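Local structure of beta-ketoacyl synthase (Burkholderia phymatum, 4EWG) at residues 351-354 with 355-359; 342-345 with 346-350; 81-84 with 85-89. The protein probably catalyses the condensation step of fatty acid chain elongation, as a 3-oxoacyl-[acyl-carrier-protein] synthase of the thiolase-like superfamily. One frame throughout, in Å; residues are numbered along the deposited sequence.

Interaction 1: residues 351-354 with 355-359; sequences WTIE and MMKRN
Glu354 and Arg358, one helical turn apart, carry the ionic part of this local contact. Their side chains run side by side in the same direction, and Glu354 OE1 accepts a hydrogen bond of 2.9 Å from Arg358 NH1 within a salt bridge. The two flat groups are not coplanar: their planes stand 65° apart, and NH1 approaches OE1 from above the carboxylate plane. The bend of Glu354 at its second torsion (chi2 -82°) turns the carboxylate to the side, where the extended Arg358 chain, running back along the helix, meets it. Lys357 NZ adds a long salt bridge of 4.0 Å to Glu354 OE1, making a three-residue network, although its own hydrogen bond goes to His258 ND1. The other carboxylate oxygen, Glu354 OE2, is held by Trp350 NE1, so the buried acid is gripped at both oxygens.

Arg358 NH1 also donates to the backbone, reaching Glu354 O at 3.0 Å with that oxygen in the guanidinium plane, whereas Arg358 N reaches Glu354 O only weakly, at 3.4 Å. Upstream, Met355 N, Met356 N and Lys357 N keep the regular i to i+4 pattern to Trp351 O, Thr352 O and Ile353 O. This is the C-terminal end of helix 344-358, closed by a Schellman motif in which Asn359 takes positive phi; the arginine side chain thus bonds a carbonyl of the last turn, where regular pairing gives out.

Van der Waals contact lies on the flank formed by Met355. Its chain bends at the sulfur (chi3 -64°), swinging CE to 3.7 Å from Thr352 CA. Thr352 OG1 is hydrogen-bonded to Glu348 O. Around the helix, Trp23 meets Trp351 edge-to-face and also touches Glu354, Met355 and Arg358, while Ile353 packs on Ile10 and Met13 of strand 8-16.

Interaction 2: residues 342-345 with 346-350; sequences GACG and ALEAW
Ala343 O receives Leu347 N at 2.9 Å in a nearly straight bond (178°), followed by Glu348 N to Cys344 O and the more bent Ala349 N to Gly345 O at 3.1 Å. A weak bond from Ala346 N also falls on Ala343 O.

The side chain that reaches farthest across this turn is Glu348. Its CG stands anti to the carbonyl carbon, and this first torsion (chi1 -71°) with an extended chain carries the acid back toward the N-terminal end of the helix. It lies alongside Cys344 O: CB, CG and CD are each 3.1 Å from that oxygen, and OE2 comes within 3.4 Å of Cys344 CB. The carboxylate takes no hydrogen bond from residues 342-345; Glu348 OE2 is paired instead with Lys334 in a salt bridge. Residues 344-350 lie in the first turns of helix 344-358, deep in the thiolase-like fold and near the centre of the chain, with strands 238-246 and 391-398 beside it. Cys344 touches His305, His339 and Asn396, while Glu348 packs on Ser394.

Small residues complete the turn. Ala349 CB approaches Gly345 O to 3.2 Å, and Ala346 CB lies 3.7 Å from Ala343 O. Ala346 and Leu347 rest on Ala240 of strand 238-246, and Gly342 N donates to Glu196 OE2.

Interaction 3: residues 81-84 with 85-89; sequences AVRA and SELAL
Arg83 and Glu86 pair three residues apart on the more accessible side of helix 76-92. Arg83 NH1 donates to Glu86 OE2 in a salt bridge modelled at 2.5 Å, a length too short to be taken at face value at this resolution. The planes of guanidinium and carboxylate are nearly perpendicular, 86° apart, with OE2 at the guanidinium edge. The arginine CG starts anti to the backbone N, then the chain folds at its second torsion (chi2 54°), bringing the head group round toward the following turn. The other glutamate oxygen, OE1, is bonded to Trp66, so each carboxylate oxygen has a donor, Arg83 NH1 for OE2 and Trp66 NE1 for OE1.

Leu87 supplies the nonpolar side of the arginine. Its CD2 sits over one face of the guanidinium, 3.9 Å from Arg83 NH2 and offset toward the rim, and CD1 lies 3.9 Å from Arg83 NE.

On the buried side, Ala81 O accepts two hydrogen bonds. Ser85 N donates to it at 3.0 Å and Ser85 OG at 2.8 Å, the two arriving from opposite faces of the carbonyl plane. The hydroxyl gets there because OG lies beside its own backbone N (chi1 -61°). Ser85 OG is also hydrogen-bonded to Thr241 OG1, which links the helix to strand 238-246. The carbonyls of Val82, Arg83 and Ala84 are taken in the regular i to i+4 manner by Glu86 N, Leu87 N and Ala88 N. The methyl groups of Ala84 and Ala88 touch Ala239, Thr241 and Val243 of strand 238-246, while Ala81 and Ser85 face Tyr109 and helix 146-154. The chemistry is therefore divided: inside, the Ser85 hydroxyl joins a helix carbonyl to a sheet threonine, while the ion pair, fixed further by Trp66, occupies the less buried flank.

From the N terminus, interaction 3 comes first, on helix 76-92, packed against strands 105-110 and 238-246 and helix 146-154. Some 250 residues later, interaction 2 opens helix 344-358, and interaction 1 follows directly and ends it. The three lie in series, each joining adjoining segments of one helix, so none closes a long loop, nests in another or crosses it. Interactions 1 and 2 have centres 14 Å apart. Interactions 2 and 3 do not touch, their nearest atoms being about 7 Å apart, yet both helices pack on strand 238-246; interaction 1 carries the second helix out to strands 8-16 and 299-303 and helix 23-32.

Interaction 1: residues 351-354 with 355-359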
ATOM      1  N   TRP A 351       7.932 -21.220   2.006  1.00 15.48           N
ATOM      2  CA  TRP A 351       8.624 -22.425   1.524  1.00 16.07           C
ATOM      3  C   TRP A 351      10.067 -22.438   1.919  1.00 16.70           C
ATOM      4  O   TRP A 351      10.596 -23.497   2.218  1.00 17.72           O
ATOM      5  CB  TRP A 351       8.469 -22.564   0.029  1.00 15.97           C
ATOM      6  CG  TRP A 351       7.031 -22.885  -0.366  1.00 15.82           C
ATOM      7  CD1 TRP A 351       5.908 -22.829   0.443  1.00 15.79           C
ATOM      8  CD2 TRP A 351       6.539 -23.287  -1.660  1.00 15.95           C
ATOM      9  NE1 TRP A 351       4.805 -23.160  -0.244  1.00 15.90           N
ATOM     10  CE2 TRP A 351       5.120 -23.433  -1.525  1.00 16.25           C
ATOM     11  CE3 TRP A 351       7.124 -23.535  -2.881  1.00 16.66           C
ATOM     12  CZ2 TRP A 351       4.322 -23.817  -2.572  1.00 16.74           C
ATOM     13  CZ3 TRP A 351       6.310 -23.908  -3.954  1.00 17.00           C
ATOM     14  CH2 TRP A 351       4.936 -24.052  -3.796  1.00 17.00           C
ATOM     15  N   THR A 352      10.719 -21.269   1.949  1.00 16.36           N
ATOM     16  CA  THR A 352      12.106 -21.180   2.419  1.00 16.90           C
ATOM     17  C   THR A 352      12.245 -21.624   3.902  1.00 17.36           C
ATOM     18  O   THR A 352      13.214 -22.270   4.254  1.00 17.58           O
ATOM     19  CB  THR A 352      12.686 -19.763   2.220  1.00 16.15           C
ATOM     20  OG1 THR A 352      12.735 -19.497   0.834  1.00 15.94           O
ATOM     21  CG2 THR A 352      14.083 -19.625   2.781  1.00 16.48           C
ATOM     22  N   ILE A 353      11.279 -21.264   4.746  1.00 17.56           N
ATOM     23  CA  ILE A 353      11.283 -21.692   6.148  1.00 18.30           C
ATOM     24  C   ILE A 353      11.006 -23.203   6.268  1.00 19.25           C
ATOM     25  O   ILE A 353      11.643 -23.891   7.059  1.00 20.56           O
ATOM     26  CB  ILE A 353      10.269 -20.919   6.988  1.00 17.76           C
ATOM     27  CG1 ILE A 353      10.671 -19.449   7.114  1.00 17.21           C
ATOM     28  CG2 ILE A 353      10.187 -21.488   8.389  1.00 17.58           C
ATOM     29  CD1 ILE A 353       9.560 -18.596   7.664  1.00 16.29           C
ATOM     30  N   GLU A 354      10.096 -23.706   5.454  1.00 19.65           N
ATOM     31  CA  GLU A 354       9.814 -25.132   5.423  1.00 20.83           C
ATOM     32  C   GLU A 354      11.051 -25.933   5.004  1.00 21.50           C
ATOM     33  O   GLU A 354      11.360 -26.961   5.594  1.00 22.29           O
ATOM     34  CB  GLU A 354       8.675 -25.454   4.460  1.00 20.95           C
ATOM     35  CG  GLU A 354       7.368 -24.764   4.783  1.00 21.04           C
ATOM     36  CD  GLU A 354       6.552 -25.453   5.866  1.00 22.17           C
ATOM     37  OE1 GLU A 354       7.137 -26.038   6.800  1.00 23.10           O
ATOM     38  OE2 GLU A 354       5.301 -25.385   5.779  1.00 22.60           O
ATOM     39  N   MET A 355      11.772 -25.439   4.000  1.00 21.21           N
ATOM     40  CA  MET A 355      12.967 -26.096   3.553  1.00 21.88           C
ATOM     41  C   MET A 355      14.048 -26.023   4.622  1.00 22.87           C
ATOM     42  O   MET A 355      14.708 -27.027   4.914  1.00 24.20           O
ATOM     43  CB  MET A 355      13.434 -25.467   2.263  1.00 21.68           C
ATOM     44  CG  MET A 355      12.495 -25.763   1.110  1.00 20.92           C
ATOM     45  SD  MET A 355      13.160 -25.259  -0.484  1.00 19.58           S
ATOM     46  CE  MET A 355      13.253 -23.488  -0.242  1.00 20.10           C
ATOM     47  N   MET A 356      14.211 -24.858   5.230  1.00 22.84           N
ATOM     48  CA  MET A 356      15.185 -24.688   6.314  1.00 23.53           C
ATOM     49  C   MET A 356      14.938 -25.646   7.445  1.00 23.58           C
ATOM     50  O   MET A 356      15.869 -26.233   7.934  1.00 23.64           O
ATOM     51  CB  MET A 356      15.177 -23.252   6.871  1.00 23.74           C
ATOM     52  CG  MET A 356      16.033 -23.072   8.119  1.00 24.16           C
ATOM     53  SD  MET A 356      16.297 -21.368   8.602  1.00 24.53           S
ATOM     54  CE  MET A 356      14.775 -20.929   9.430  1.00 23.83           C
ATOM     55  N   LYS A 357      13.676 -25.808   7.855  1.00 23.86           N
ATOM     56  CA  LYS A 357      13.344 -26.734   8.968  1.00 24.32           C
ATOM     57  C   LYS A 357      13.739 -28.150   8.664  1.00 25.00           C
ATOM     58  O   LYS A 357      14.027 -28.921   9.576  1.00 25.92           O
ATOM     59  CB  LYS A 357      11.863 -26.734   9.292  1.00 24.55           C
ATOM     60  CG  LYS A 357      11.390 -25.540  10.115  1.00 24.53           C
ATOM     61  CD  LYS A 357       9.872 -25.399  10.062  1.00 24.40           C
ATOM     62  CE  LYS A 357       9.164 -26.341  11.019  1.00 24.86           C
ATOM     63  NZ  LYS A 357       7.713 -26.506  10.687  1.00 24.86           N
ATOM     64  N   ARG A 358      13.779 -28.508   7.386  1.00 25.02           N
ATOM     65  CA  ARG A 358      14.025 -29.890   7.014  1.00 25.59           C
ATOM     66  C   ARG A 358      15.386 -30.162   6.423  1.00 26.26           C
ATOM     67  O   ARG A 358      15.654 -31.278   5.980  1.00 27.33           O
ATOM     68  CB  ARG A 358      12.935 -30.332   6.063  1.00 25.22           C
ATOM     69  CG  ARG A 358      11.581 -30.227   6.715  1.00 24.88           C
ATOM     70  CD  ARG A 358      10.462 -30.571   5.750  1.00 24.77           C
ATOM     71  NE  ARG A 358       9.173 -30.614   6.442  1.00 24.55           N
ATOM     72  CZ  ARG A 358       8.495 -29.547   6.877  1.00 24.14           C
ATOM     73  NH1 ARG A 358       8.963 -28.293   6.729  1.00 23.60           N
ATOM     74  NH2 ARG A 358       7.333 -29.721   7.464  1.00 24.18           N
ATOM     75  N   ASN A 359      16.281 -29.178   6.460  1.00 26.52           N
ATOM     76  CA  ASN A 359      17.620 -29.330   5.856  1.00 27.27           C
ATOM     77  C   ASN A 359      17.624 -29.764   4.391  1.00 27.93           C
ATOM     78  O   ASN A 359      18.552 -30.476   3.927  1.00 28.72           O
ATOM     79  CB  ASN A 359      18.468 -30.320   6.679  1.00 28.44           C
ATOM     80  CG  ASN A 359      18.782 -29.804   8.067  1.00 28.32           C
ATOM     81  OD1 ASN A 359      18.676 -28.612   8.343  1.00 27.68           O
ATOM     82  ND2 ASN A 359      19.169 -30.707   8.948  1.00 29.78           N
TER

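Interaction 2: residues 342-345 with 346-350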
ATOM      1  N   GLY A 342       2.137 -10.788  -6.725  1.00 13.30           N
ATOM      2  CA  GLY A 342       1.793 -10.341  -5.365  1.00 13.19           C
ATOM      3  C   GLY A 342       2.105 -11.363  -4.280  1.00 13.04           C
ATOM      4  O   GLY A 342       2.585 -11.010  -3.239  1.00 12.70           O
ATOM      5  N   ALA A 343       1.843 -12.645  -4.574  1.00 13.48           N
ATOM      6  CA  ALA A 343       2.081 -13.723  -3.620  1.00 13.92           C
ATOM      7  C   ALA A 343       3.559 -14.071  -3.412  1.00 14.02           C
ATOM      8  O   ALA A 343       3.887 -14.694  -2.401  1.00 14.74           O
ATOM      9  CB  ALA A 343       1.308 -14.981  -4.042  1.00 14.00           C
ATOM     10  N   CYS A 344       4.433 -13.705  -4.347  1.00 14.27           N
ATOM     11  CA  CYS A 344       5.769 -14.350  -4.423  1.00 14.68           C
ATOM     12  C   CYS A 344       6.637 -14.204  -3.180  1.00 14.52           C
ATOM     13  O   CYS A 344       7.235 -15.189  -2.730  1.00 14.93           O
ATOM     14  CB  CYS A 344       6.558 -13.951  -5.685  1.00 14.79           C
ATOM     15  SG  CYS A 344       7.282 -12.318  -5.659  1.00 15.58           S
ATOM     16  N   GLY A 345       6.666 -13.030  -2.580  1.00 14.02           N
ATOM     17  CA  GLY A 345       7.491 -12.841  -1.378  1.00 14.25           C
ATOM     18  C   GLY A 345       7.023 -13.645  -0.169  1.00 14.49           C
ATOM     19  O   GLY A 345       7.851 -14.119   0.616  1.00 14.65           O
ATOM     20  N   ALA A 346       5.698 -13.831  -0.044  1.00 14.07           N
ATOM     21  CA  ALA A 346       5.120 -14.580   1.057  1.00 14.10           C
ATOM     22  C   ALA A 346       5.243 -16.072   0.837  1.00 14.60           C
ATOM     23  O   ALA A 346       5.676 -16.799   1.728  1.00 15.96           O
ATOM     24  CB  ALA A 346       3.657 -14.185   1.278  1.00 13.87           C
ATOM     25  N   LEU A 347       4.890 -16.530  -0.353  1.00 14.92           N
ATOM     26  CA  LEU A 347       5.000 -17.937  -0.698  1.00 15.00           C
ATOM     27  C   LEU A 347       6.450 -18.382  -0.545  1.00 15.15           C
ATOM     28  O   LEU A 347       6.731 -19.398   0.058  1.00 16.18           O
ATOM     29  CB  LEU A 347       4.492 -18.171  -2.116  1.00 14.95           C
ATOM     30  CG  LEU A 347       4.457 -19.574  -2.750  1.00 15.70           C
ATOM     31  CD1 LEU A 347       3.438 -19.557  -3.901  1.00 15.49           C
ATOM     32  CD2 LEU A 347       5.803 -20.062  -3.275  1.00 15.42           C
ATOM     33  N   GLU A 348       7.359 -17.618  -1.112  1.00 14.90           N
ATOM     34  CA  GLU A 348       8.782 -17.952  -1.076  1.00 15.12           C
ATOM     35  C   GLU A 348       9.352 -17.899   0.320  1.00 15.04           C
ATOM     36  O   GLU A 348      10.201 -18.713   0.653  1.00 15.35           O
ATOM     37  CB  GLU A 348       9.577 -17.042  -2.034  1.00 15.07           C
ATOM     38  CG  GLU A 348       9.277 -17.397  -3.495  1.00 15.26           C
ATOM     39  CD  GLU A 348       9.562 -16.287  -4.484  1.00 15.07           C
ATOM     40  OE1 GLU A 348      10.354 -15.402  -4.186  1.00 15.86           O
ATOM     41  OE2 GLU A 348       9.030 -16.328  -5.601  1.00 15.17           O
ATOM     42  N   ALA A 349       8.867 -16.967   1.156  1.00 14.78           N
ATOM     43  CA  ALA A 349       9.318 -16.920   2.532  1.00 14.68           C
ATOM     44  C   ALA A 349       8.875 -18.221   3.244  1.00 14.81           C
ATOM     45  O   ALA A 349       9.670 -18.910   3.890  1.00 14.98           O
ATOM     46  CB  ALA A 349       8.784 -15.683   3.226  1.00 14.43           C
ATOM     47  N   TRP A 350       7.603 -18.541   3.089  1.00 14.82           N
ATOM     48  CA  TRP A 350       6.993 -19.743   3.692  1.00 15.03           C
ATOM     49  C   TRP A 350       7.790 -20.978   3.314  1.00 15.47           C
ATOM     50  O   TRP A 350       8.294 -21.691   4.186  1.00 15.19           O
ATOM     51  CB  TRP A 350       5.543 -19.815   3.222  1.00 14.84           C
ATOM     52  CG  TRP A 350       4.832 -21.115   3.447  1.00 14.99           C
ATOM     53  CD1 TRP A 350       5.100 -22.057   4.396  1.00 15.58           C
ATOM     54  CD2 TRP A 350       3.659 -21.597   2.741  1.00 14.98           C
ATOM     55  NE1 TRP A 350       4.230 -23.121   4.281  1.00 16.28           N
ATOM     56  CE2 TRP A 350       3.341 -22.889   3.304  1.00 15.65           C
ATOM     57  CE3 TRP A 350       2.914 -21.133   1.672  1.00 14.86           C
ATOM     58  CZ2 TRP A 350       2.304 -23.643   2.853  1.00 15.76           C
ATOM     59  CZ3 TRP A 350       1.868 -21.908   1.221  1.00 15.06           C
ATOM     60  CH2 TRP A 350       1.565 -23.129   1.798  1.00 15.56           C
TER

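Interaction 3: residues 81-84 with 85-89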
ATOM      1  N   ALA A  81      -6.352 -14.779  -0.512  1.00 12.95           N
ATOM      2  CA  ALA A  81      -5.704 -14.126   0.624  1.00 12.44           C
ATOM      3  C   ALA A  81      -6.359 -14.610   1.932  1.00 12.61           C
ATOM      4  O   ALA A  81      -5.665 -14.982   2.869  1.00 12.26           O
ATOM      5  CB  ALA A  81      -5.815 -12.610   0.495  1.00 11.73           C
ATOM      6  N   VAL A  82      -7.698 -14.606   1.961  1.00 12.54           N
ATOM      7  CA  VAL A  82      -8.445 -15.030   3.136  1.00 13.02           C
ATOM      8  C   VAL A  82      -8.232 -16.528   3.442  1.00 13.50           C
ATOM      9  O   VAL A  82      -7.986 -16.905   4.574  1.00 13.53           O
ATOM     10  CB  VAL A  82      -9.933 -14.717   2.994  1.00 13.15           C
ATOM     11  CG1 VAL A  82     -10.723 -15.351   4.126  1.00 13.40           C
ATOM     12  CG2 VAL A  82     -10.156 -13.202   2.977  1.00 12.60           C
ATOM     13  N   ARG A  83      -8.199 -17.348   2.407  1.00 14.02           N
ATOM     14  CA  ARG A  83      -8.004 -18.762   2.603  1.00 14.70           C
ATOM     15  C   ARG A  83      -6.604 -19.050   3.159  1.00 14.60           C
ATOM     16  O   ARG A  83      -6.446 -19.850   4.073  1.00 14.68           O
ATOM     17  CB  ARG A  83      -8.238 -19.504   1.288  1.00 15.33           C
ATOM     18  CG  ARG A  83      -8.029 -21.003   1.377  1.00 16.22           C
ATOM     19  CD  ARG A  83      -8.856 -21.610   2.484  1.00 16.85           C
ATOM     20  NE  ARG A  83      -8.745 -23.057   2.474  1.00 17.66           N
ATOM     21  CZ  ARG A  83      -9.041 -23.842   3.498  1.00 18.40           C
ATOM     22  NH1 ARG A  83      -9.449 -23.311   4.641  1.00 18.76           N
ATOM     23  NH2 ARG A  83      -8.917 -25.167   3.392  1.00 18.82           N
ATOM     24  N   ALA A  84      -5.591 -18.379   2.585  1.00 14.03           N
ATOM     25  CA  ALA A  84      -4.214 -18.448   3.068  1.00 13.77           C
ATOM     26  C   ALA A  84      -4.130 -18.113   4.530  1.00 13.76           C
ATOM     27  O   ALA A  84      -3.450 -18.798   5.318  1.00 13.82           O
ATOM     28  CB  ALA A  84      -3.325 -17.493   2.278  1.00 13.22           C
ATOM     29  N   SER A  85      -4.818 -17.039   4.890  1.00 13.44           N
ATOM     30  CA  SER A  85      -4.702 -16.491   6.203  1.00 13.59           C
ATOM     31  C   SER A  85      -5.435 -17.397   7.189  1.00 14.42           C
ATOM     32  O   SER A  85      -4.971 -17.577   8.312  1.00 15.14           O
ATOM     33  CB  SER A  85      -5.265 -15.070   6.211  1.00 13.29           C
ATOM     34  OG  SER A  85      -4.562 -14.239   5.326  1.00 12.18           O
ATOM     35  N   GLU A  86      -6.557 -17.974   6.748  1.00 14.81           N
ATOM     36  CA  GLU A  86      -7.302 -18.974   7.494  1.00 15.83           C
ATOM     37  C   GLU A  86      -6.461 -20.209   7.812  1.00 16.28           C
ATOM     38  O   GLU A  86      -6.481 -20.699   8.935  1.00 16.85           O
ATOM     39  CB  GLU A  86      -8.543 -19.406   6.713  1.00 16.34           C
ATOM     40  CG  GLU A  86      -9.476 -20.388   7.433  1.00 17.34           C
ATOM     41  CD  GLU A  86     -10.697 -20.752   6.577  1.00 17.94           C
ATOM     42  OE1 GLU A  86     -11.846 -20.594   7.015  1.00 18.32           O
ATOM     43  OE2 GLU A  86     -10.505 -21.191   5.417  1.00 18.51           O
ATOM     44  N   LEU A  87      -5.723 -20.698   6.825  1.00 15.95           N
ATOM     45  CA  LEU A  87      -4.857 -21.833   7.042  1.00 16.42           C
ATOM     46  C   LEU A  87      -3.750 -21.458   8.068  1.00 16.56           C
ATOM     47  O   LEU A  87      -3.463 -22.229   8.991  1.00 17.36           O
ATOM     48  CB  LEU A  87      -4.256 -22.316   5.712  1.00 16.18           C
ATOM     49  CG  LEU A  87      -5.278 -23.019   4.809  1.00 16.34           C
ATOM     50  CD1 LEU A  87      -4.922 -22.991   3.323  1.00 15.89           C
ATOM     51  CD2 LEU A  87      -5.566 -24.454   5.281  1.00 16.95           C
ATOM     52  N   ALA A  88      -3.176 -20.268   7.917  1.00 16.01           N
ATOM     53  CA  ALA A  88      -2.062 -19.834   8.763  1.00 15.95           C
ATOM     54  C   ALA A  88      -2.514 -19.631  10.193  1.00 16.29           C
ATOM     55  O   ALA A  88      -1.804 -19.986  11.119  1.00 16.75           O
ATOM     56  CB  ALA A  88      -1.446 -18.563   8.239  1.00 15.14           C
ATOM     57  N   LEU A  89      -3.681 -19.030  10.363  1.00 16.15           N
ATOM     58  CA  LEU A  89      -4.270 -18.898  11.682  1.00 16.63           C
ATOM     59  C   LEU A  89      -4.540 -20.249  12.348  1.00 17.67           C
ATOM     60  O   LEU A  89      -4.257 -20.418  13.536  1.00 18.71           O
ATOM     61  CB  LEU A  89      -5.556 -18.121  11.606  1.00 16.15           C
ATOM     62  CG  LEU A  89      -5.393 -16.636  11.480  1.00 15.39           C
ATOM     63  CD1 LEU A  89      -6.781 -16.102  11.146  1.00 15.30           C
ATOM     64  CD2 LEU A  89      -4.843 -16.060  12.773  1.00 15.26           C
TER